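Local coordinates for protein botulinum neurotoxin type G (Clostridium botulinum, PDB 3MPP) that attaches the neurotoxin to the surface of host nerve cells through its receptor-binding domain, ahead of light-chain delivery into the cytosol, at residues 225-230 / 352-357; 240-245 / 418-423. The protein carries 4 engineered substitutions. All coordinates share one frame; numbering follows the deposited sequence.

How the interactions relate
Both contacts lie in the C-terminal subdomain of the receptor-binding domain, a beta-trefoil, with their centres about 10 Å apart. Along the chain their segments alternate: 225-230, then 240-245, then 352-357, then 418-423. Interaction 2 pairs the strands 239-244 and 420-423, which lie near the two ends of the subdomain's sequence, while interaction 1 lays the loop before strand 239-244 against the end of strand 346-353. Contacts between the two are direct. The backbone N of Phe229 probably bonds to O of Phe422 (2.9 Å), and side chains of 352-357 and 418-423 also meet. The chain entering the trefoil is thus fastened to the strand that closes it.

Interaction 1 (225-230 / 352-357); sequences TLKDFW and IKKYYE
Lys354 reaches across to the backbone of Thr225, where its NZ donates a hydrogen bond of 2.7 Å to Thr225 O. The ammonium group comes in tilted 30° from the carbonyl plane, with a C=O...N angle of 149°. A bend at chi3 (-65°) in an otherwise extended chain turns this end, and CE also comes within 3.3 Å of Thr225 O. Beside this polar link runs an apolar one: Leu226 CD1 meets Ile352 CG2 at 3.7 Å, the two side chains crossing at a slant. Leu226 CD2 is turned to the backbone of Lys353, 4.1 Å from its O.

Further out, one water accepts from Lys227 NZ at an unusually short 2.5 Å and, weakly, from Lys354 NZ. The two ammonium nitrogens stand 4.2 Å apart. Lys354 NZ is also bonded to Lys358 O, and its backbone N to Glu304 OE2, while Leu226 is tied by its backbone to Leu234. The loop ahead of strand 239-244 is thereby joined to the end of strand 346-353 and the turn beyond it. The two carbonyls at Lys354 NZ, Thr225 O and Lys358 O, probably help offset the repulsion between the like charges, the water adding only weakly.

Interaction 2 (240-245 / 418-423); sequences YYLFNQ and CNWQFI
Asn419 OD1 accepts from two groups, Tyr356 OH and Gln364 NE2, helping set the amide so that ND2 makes a weak bond to Gln245 OE1 (3.0 Å, 128° at the hydrogen). The two side chains run alongside each other, their amide planes 54° apart. Between the same residues, Gln245 N donates to Asn419 O at 2.8 Å. From there an antiparallel ladder continues through Phe243–Gln421 and Tyr241–Ile423, the hydrogen-bonded pairs.

On the face bearing Leu242, Asn244, Trp420 and Phe422, the indole lies beneath Asn244, whose ND2 stands 3.2 Å above the ring plane. The amide is nearly perpendicular to the indole, and Gly417 O accepts from that ND2. Leu242 CG presses on Trp420 CE3 at 3.4 Å. The backbone puts Phe422 CB over a face of the Tyr240 ring, 3.8 Å from the centroid. A chi1 of -69°, with CG anti to the carbonyl carbon, turns the Phe422 ring so that its edge meets Tyr240 CB while one face takes Leu242 CD1. On the reverse face, Phe243 CB packs against Ile423 CD1 at 3.8 Å.

The pairing joins the first and last strands of the C-terminal receptor-binding subdomain, a beta-trefoil. Strand 285-289 flanks strand 239-244 on its other edge. Trp420 and Asn244 reach Ile379 of strand 373-382, with Trp420 NE1 bonded to Phe377 O, while the ring of Phe229 meets Phe243 edge-to-face.

Interaction 1 (225-230 / 352-357)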
loop_
_atom_site.group_PDB
_atom_site.type_symbol
_atom_site.label_atom_id
_atom_site.label_comp_id
_atom_site.label_asym_id
_atom_site.label_seq_id
_atom_site.Cartn_x
_atom_site.Cartn_y
_atom_site.Cartn_z
ATOM N N THR A 225 -7.692 6.979 -8.100
ATOM C CA THR A 225 -6.493 6.291 -8.552
ATOM C C THR A 225 -6.576 4.788 -8.291
ATOM O O THR A 225 -6.937 4.353 -7.194
ATOM C CB THR A 225 -5.228 6.873 -7.888
ATOM O OG1 THR A 225 -4.967 8.180 -8.420
ATOM C CG2 THR A 225 -4.020 5.975 -8.138
ATOM N N LEU A 226 -6.266 3.998 -9.312
ATOM C CA LEU A 226 -6.132 2.551 -9.152
ATOM C C LEU A 226 -4.726 2.289 -8.623
ATOM O O LEU A 226 -3.751 2.862 -9.113
ATOM C CB LEU A 226 -6.335 1.837 -10.495
ATOM C CG LEU A 226 -7.770 1.844 -11.034
ATOM C CD1 LEU A 226 -7.837 1.252 -12.448
ATOM C CD2 LEU A 226 -8.670 1.066 -10.101
ATOM N N LYS A 227 -4.615 1.435 -7.615
ATOM C CA LYS A 227 -3.328 1.182 -7.013
ATOM C C LYS A 227 -2.961 -0.285 -7.069
ATOM O O LYS A 227 -3.826 -1.126 -7.277
ATOM C CB LYS A 227 -3.368 1.653 -5.557
ATOM C CG LYS A 227 -3.213 3.177 -5.451
ATOM C CD LYS A 227 -3.935 3.731 -4.264
ATOM C CE LYS A 227 -4.156 5.232 -4.460
ATOM N NZ LYS A 227 -5.460 5.657 -3.899
ATOM N N ASP A 228 -1.677 -0.577 -6.859
ATOM C CA ASP A 228 -1.210 -1.957 -6.705
ATOM C C ASP A 228 -1.208 -2.377 -5.227
ATOM O O ASP A 228 -1.591 -1.606 -4.340
ATOM C CB ASP A 228 0.164 -2.176 -7.390
ATOM C CG ASP A 228 1.313 -1.399 -6.724
ATOM O OD1 ASP A 228 1.177 -0.957 -5.566
ATOM O OD2 ASP A 228 2.370 -1.248 -7.365
ATOM N N PHE A 229 -0.825 -3.629 -4.985
ATOM C CA PHE A 229 -0.810 -4.239 -3.664
ATOM C C PHE A 229 0.021 -3.399 -2.677
ATOM O O PHE A 229 -0.268 -3.367 -1.476
ATOM C CB PHE A 229 -0.191 -5.628 -3.836
ATOM C CG PHE A 229 -0.165 -6.485 -2.593
ATOM C CD1 PHE A 229 -1.287 -7.214 -2.207
ATOM C CD2 PHE A 229 1.013 -6.647 -1.881
ATOM C CE1 PHE A 229 -1.235 -8.057 -1.116
ATOM C CE2 PHE A 229 1.072 -7.479 -0.774
ATOM C CZ PHE A 229 -0.059 -8.185 -0.389
ATOM N N TRP A 230 1.066 -2.735 -3.179
ATOM C CA TRP A 230 1.952 -1.947 -2.303
ATOM C C TRP A 230 1.408 -0.534 -2.035
ATOM O O TRP A 230 1.901 0.178 -1.157
ATOM C CB TRP A 230 3.365 -1.870 -2.896
ATOM C CG TRP A 230 3.904 -3.218 -3.282
ATOM C CD1 TRP A 230 4.258 -3.631 -4.541
ATOM C CD2 TRP A 230 4.142 -4.338 -2.410
ATOM N NE1 TRP A 230 4.712 -4.935 -4.501
ATOM C CE2 TRP A 230 4.645 -5.391 -3.208
ATOM C CE3 TRP A 230 3.971 -4.552 -1.040
ATOM C CZ2 TRP A 230 4.976 -6.638 -2.680
ATOM C CZ3 TRP A 230 4.308 -5.792 -0.511
ATOM C CH2 TRP A 230 4.813 -6.817 -1.330
ATOM N N ILE A 352 -11.409 -2.146 -15.604
ATOM C CA ILE A 352 -11.015 -2.173 -14.201
ATOM C C ILE A 352 -11.750 -1.057 -13.470
ATOM O O ILE A 352 -11.821 0.079 -13.943
ATOM C CB ILE A 352 -9.491 -2.042 -14.011
ATOM C CG1 ILE A 352 -8.753 -3.108 -14.816
ATOM C CG2 ILE A 352 -9.111 -2.221 -12.555
ATOM C CD1 ILE A 352 -7.307 -3.284 -14.376
ATOM N N LYS A 353 -12.305 -1.391 -12.314
ATOM C CA LYS A 353 -13.196 -0.477 -11.625
ATOM C C LYS A 353 -12.838 -0.403 -10.140
ATOM O O LYS A 353 -12.092 -1.231 -9.621
ATOM C CB LYS A 353 -14.644 -0.953 -11.769
ATOM C CG LYS A 353 -15.105 -1.252 -13.177
ATOM C CD LYS A 353 -15.414 0.004 -13.975
ATOM C CE LYS A 353 -16.635 0.715 -13.453
ATOM N NZ LYS A 353 -17.211 1.572 -14.534
ATOM N N LYS A 354 -13.384 0.598 -9.464
ATOM C CA LYS A 354 -13.317 0.663 -8.008
ATOM C C LYS A 354 -14.679 1.117 -7.487
ATOM O O LYS A 354 -14.907 2.308 -7.250
ATOM C CB LYS A 354 -12.225 1.634 -7.549
ATOM C CG LYS A 354 -11.618 1.238 -6.231
ATOM C CD LYS A 354 -10.920 2.406 -5.554
ATOM C CE LYS A 354 -9.725 2.881 -6.336
ATOM N NZ LYS A 354 -8.915 3.812 -5.501
ATOM N N TYR A 355 -15.590 0.165 -7.326
ATOM C CA TYR A 355 -16.974 0.473 -6.968
ATOM C C TYR A 355 -17.197 0.878 -5.508
ATOM O O TYR A 355 -18.223 1.478 -5.175
ATOM C CB TYR A 355 -17.873 -0.731 -7.276
ATOM C CG TYR A 355 -18.079 -1.000 -8.738
ATOM C CD1 TYR A 355 -18.745 -0.087 -9.550
ATOM C CD2 TYR A 355 -17.635 -2.182 -9.304
ATOM C CE1 TYR A 355 -18.946 -0.348 -10.888
ATOM C CE2 TYR A 355 -17.833 -2.455 -10.632
ATOM C CZ TYR A 355 -18.487 -1.544 -11.416
ATOM O OH TYR A 355 -18.668 -1.838 -12.730
ATOM N N TYR A 356 -16.267 0.523 -4.630
ATOM C CA TYR A 356 -16.462 0.743 -3.197
ATOM C C TYR A 356 -15.143 0.489 -2.490
ATOM O O TYR A 356 -14.154 0.150 -3.140
ATOM C CB TYR A 356 -17.544 -0.197 -2.666
ATOM C CG TYR A 356 -17.385 -1.588 -3.242
ATOM C CD1 TYR A 356 -16.373 -2.417 -2.799
ATOM C CD2 TYR A 356 -18.231 -2.057 -4.246
ATOM C CE1 TYR A 356 -16.195 -3.689 -3.327
ATOM C CE2 TYR A 356 -18.058 -3.340 -4.793
ATOM C CZ TYR A 356 -17.034 -4.143 -4.321
ATOM O OH TYR A 356 -16.839 -5.408 -4.831
ATOM N N GLU A 357 -15.140 0.615 -1.165
ATOM C CA GLU A 357 -13.909 0.599 -0.362
ATOM C C GLU A 357 -12.779 1.376 -1.049
ATOM O O GLU A 357 -11.672 0.881 -1.213
ATOM C CB GLU A 357 -13.483 -0.832 0.038
ATOM C CG GLU A 357 -13.145 -1.793 -1.109
ATOM C CD GLU A 357 -12.686 -3.165 -0.614
ATOM O OE1 GLU A 357 -12.395 -3.315 0.596
ATOM O OE2 GLU A 357 -12.611 -4.102 -1.436
HETATM O O HOH W 1 -7.161 4.162 -2.789
#

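Interaction 2 (240-245 / 418-423)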
loop_
_atom_site.group_PDB
_atom_site.type_symbol
_atom_site.label_atom_id
_atom_site.label_comp_id
_atom_site.label_asym_id
_atom_site.label_seq_id
_atom_site.Cartn_x
_atom_site.Cartn_y
_atom_site.Cartn_z
ATOM N N TYR A 240 2.448 -8.482 -13.020
ATOM C CA TYR A 240 1.722 -8.527 -11.761
ATOM C C TYR A 240 1.250 -9.939 -11.453
ATOM O O TYR A 240 0.669 -10.603 -12.318
ATOM C CB TYR A 240 0.455 -7.688 -11.854
ATOM C CG TYR A 240 0.652 -6.190 -11.880
ATOM C CD1 TYR A 240 1.368 -5.538 -10.876
ATOM C CD2 TYR A 240 0.075 -5.423 -12.885
ATOM C CE1 TYR A 240 1.522 -4.141 -10.893
ATOM C CE2 TYR A 240 0.225 -4.035 -12.916
ATOM C CZ TYR A 240 0.944 -3.403 -11.911
ATOM O OH TYR A 240 1.085 -2.021 -11.938
ATOM N N TYR A 241 1.472 -10.375 -10.218
ATOM C CA TYR A 241 0.785 -11.542 -9.667
ATOM C C TYR A 241 -0.555 -11.069 -9.101
ATOM O O TYR A 241 -0.778 -9.870 -8.919
ATOM C CB TYR A 241 1.670 -12.227 -8.607
ATOM C CG TYR A 241 2.968 -12.702 -9.218
ATOM C CD1 TYR A 241 3.015 -13.890 -9.942
ATOM C CD2 TYR A 241 4.132 -11.944 -9.118
ATOM C CE1 TYR A 241 4.198 -14.330 -10.546
ATOM C CE2 TYR A 241 5.324 -12.371 -9.719
ATOM C CZ TYR A 241 5.342 -13.568 -10.422
ATOM O OH TYR A 241 6.500 -14.003 -11.004
ATOM N N LEU A 242 -1.457 -12.004 -8.841
ATOM C CA LEU A 242 -2.831 -11.643 -8.558
ATOM C C LEU A 242 -3.198 -12.041 -7.142
ATOM O O LEU A 242 -2.866 -13.136 -6.671
ATOM C CB LEU A 242 -3.768 -12.286 -9.591
ATOM C CG LEU A 242 -5.214 -11.793 -9.746
ATOM C CD1 LEU A 242 -5.298 -10.275 -10.008
ATOM C CD2 LEU A 242 -5.936 -12.575 -10.851
ATOM N N PHE A 243 -3.843 -11.119 -6.442
ATOM C CA PHE A 243 -4.283 -11.366 -5.081
ATOM C C PHE A 243 -5.799 -11.182 -4.988
ATOM O O PHE A 243 -6.335 -10.205 -5.512
ATOM C CB PHE A 243 -3.544 -10.424 -4.125
ATOM C CG PHE A 243 -4.067 -10.430 -2.718
ATOM C CD1 PHE A 243 -3.589 -11.343 -1.786
ATOM C CD2 PHE A 243 -5.009 -9.491 -2.308
ATOM C CE1 PHE A 243 -4.063 -11.342 -0.479
ATOM C CE2 PHE A 243 -5.494 -9.491 -0.985
ATOM C CZ PHE A 243 -5.015 -10.405 -0.079
ATOM N N ASN A 244 -6.468 -12.125 -4.322
ATOM C CA ASN A 244 -7.911 -12.043 -4.065
ATOM C C ASN A 244 -8.241 -11.679 -2.612
ATOM O O ASN A 244 -7.883 -12.406 -1.690
ATOM C CB ASN A 244 -8.604 -13.360 -4.446
ATOM C CG ASN A 244 -10.104 -13.234 -4.439
ATOM O OD1 ASN A 244 -10.723 -13.305 -3.389
ATOM N ND2 ASN A 244 -10.699 -13.025 -5.620
ATOM N N GLN A 245 -8.949 -10.568 -2.415
ATOM C CA GLN A 245 -9.283 -10.106 -1.072
ATOM C C GLN A 245 -10.189 -11.082 -0.305
ATOM O O GLN A 245 -10.073 -11.198 0.902
ATOM C CB GLN A 245 -9.931 -8.714 -1.084
ATOM C CG GLN A 245 -10.259 -8.202 0.343
ATOM C CD GLN A 245 -11.019 -6.891 0.350
ATOM O OE1 GLN A 245 -11.711 -6.561 -0.606
ATOM N NE2 GLN A 245 -10.873 -6.123 1.425
ATOM N N CYS A 418 -14.788 -10.820 -5.422
ATOM C CA CYS A 418 -14.581 -10.091 -6.670
ATOM C C CYS A 418 -13.625 -8.928 -6.469
ATOM O O CYS A 418 -13.523 -8.058 -7.327
ATOM C CB CYS A 418 -15.906 -9.541 -7.227
ATOM S SG CYS A 418 -16.908 -8.639 -6.000
ATOM N N ASN A 419 -12.915 -8.916 -5.350
ATOM C CA ASN A 419 -11.970 -7.819 -5.108
ATOM C C ASN A 419 -10.556 -8.323 -5.260
ATOM O O ASN A 419 -10.166 -9.276 -4.592
ATOM C CB ASN A 419 -12.170 -7.218 -3.717
ATOM C CG ASN A 419 -13.557 -6.658 -3.532
ATOM O OD1 ASN A 419 -14.136 -6.113 -4.470
ATOM N ND2 ASN A 419 -14.105 -6.795 -2.325
ATOM N N TRP A 420 -9.792 -7.657 -6.124
ATOM C CA TRP A 420 -8.458 -8.107 -6.484
ATOM C C TRP A 420 -7.409 -7.046 -6.218
ATOM O O TRP A 420 -7.717 -5.846 -6.206
ATOM C CB TRP A 420 -8.427 -8.432 -7.985
ATOM C CG TRP A 420 -9.432 -9.493 -8.426
ATOM C CD1 TRP A 420 -10.697 -9.279 -8.915
ATOM C CD2 TRP A 420 -9.241 -10.926 -8.424
ATOM N NE1 TRP A 420 -11.303 -10.496 -9.212
ATOM C CE2 TRP A 420 -10.432 -11.513 -8.929
ATOM C CE3 TRP A 420 -8.186 -11.764 -8.046
ATOM C CZ2 TRP A 420 -10.587 -12.900 -9.070
ATOM C CZ3 TRP A 420 -8.344 -13.146 -8.187
ATOM C CH2 TRP A 420 -9.543 -13.696 -8.683
ATOM N N GLN A 421 -6.171 -7.494 -6.012
ATOM C CA GLN A 421 -5.027 -6.589 -6.041
ATOM C C GLN A 421 -3.941 -7.163 -6.932
ATOM O O GLN A 421 -3.789 -8.385 -7.052
ATOM C CB GLN A 421 -4.485 -6.351 -4.625
ATOM C CG GLN A 421 -5.517 -5.704 -3.683
ATOM C CD GLN A 421 -4.953 -5.441 -2.306
ATOM O OE1 GLN A 421 -3.784 -5.083 -2.162
ATOM N NE2 GLN A 421 -5.787 -5.605 -1.281
ATOM N N PHE A 422 -3.197 -6.271 -7.564
ATOM C CA PHE A 422 -2.112 -6.655 -8.450
ATOM C C PHE A 422 -0.762 -6.476 -7.738
ATOM O O PHE A 422 -0.473 -5.402 -7.190
ATOM C CB PHE A 422 -2.166 -5.809 -9.722
ATOM C CG PHE A 422 -3.363 -6.130 -10.623
ATOM C CD1 PHE A 422 -3.276 -7.117 -11.604
ATOM C CD2 PHE A 422 -4.563 -5.446 -10.484
ATOM C CE1 PHE A 422 -4.360 -7.415 -12.433
ATOM C CE2 PHE A 422 -5.665 -5.735 -11.318
ATOM C CZ PHE A 422 -5.557 -6.724 -12.288
ATOM N N ILE A 423 0.064 -7.515 -7.768
ATOM C CA ILE A 423 1.330 -7.520 -7.026
ATOM C C ILE A 423 2.542 -7.545 -7.969
ATOM O O ILE A 423 2.838 -8.567 -8.575
ATOM C CB ILE A 423 1.434 -8.758 -6.086
ATOM C CG1 ILE A 423 0.141 -8.970 -5.300
ATOM C CG2 ILE A 423 2.615 -8.603 -5.133
ATOM C CD1 ILE A 423 0.247 -10.143 -4.274
#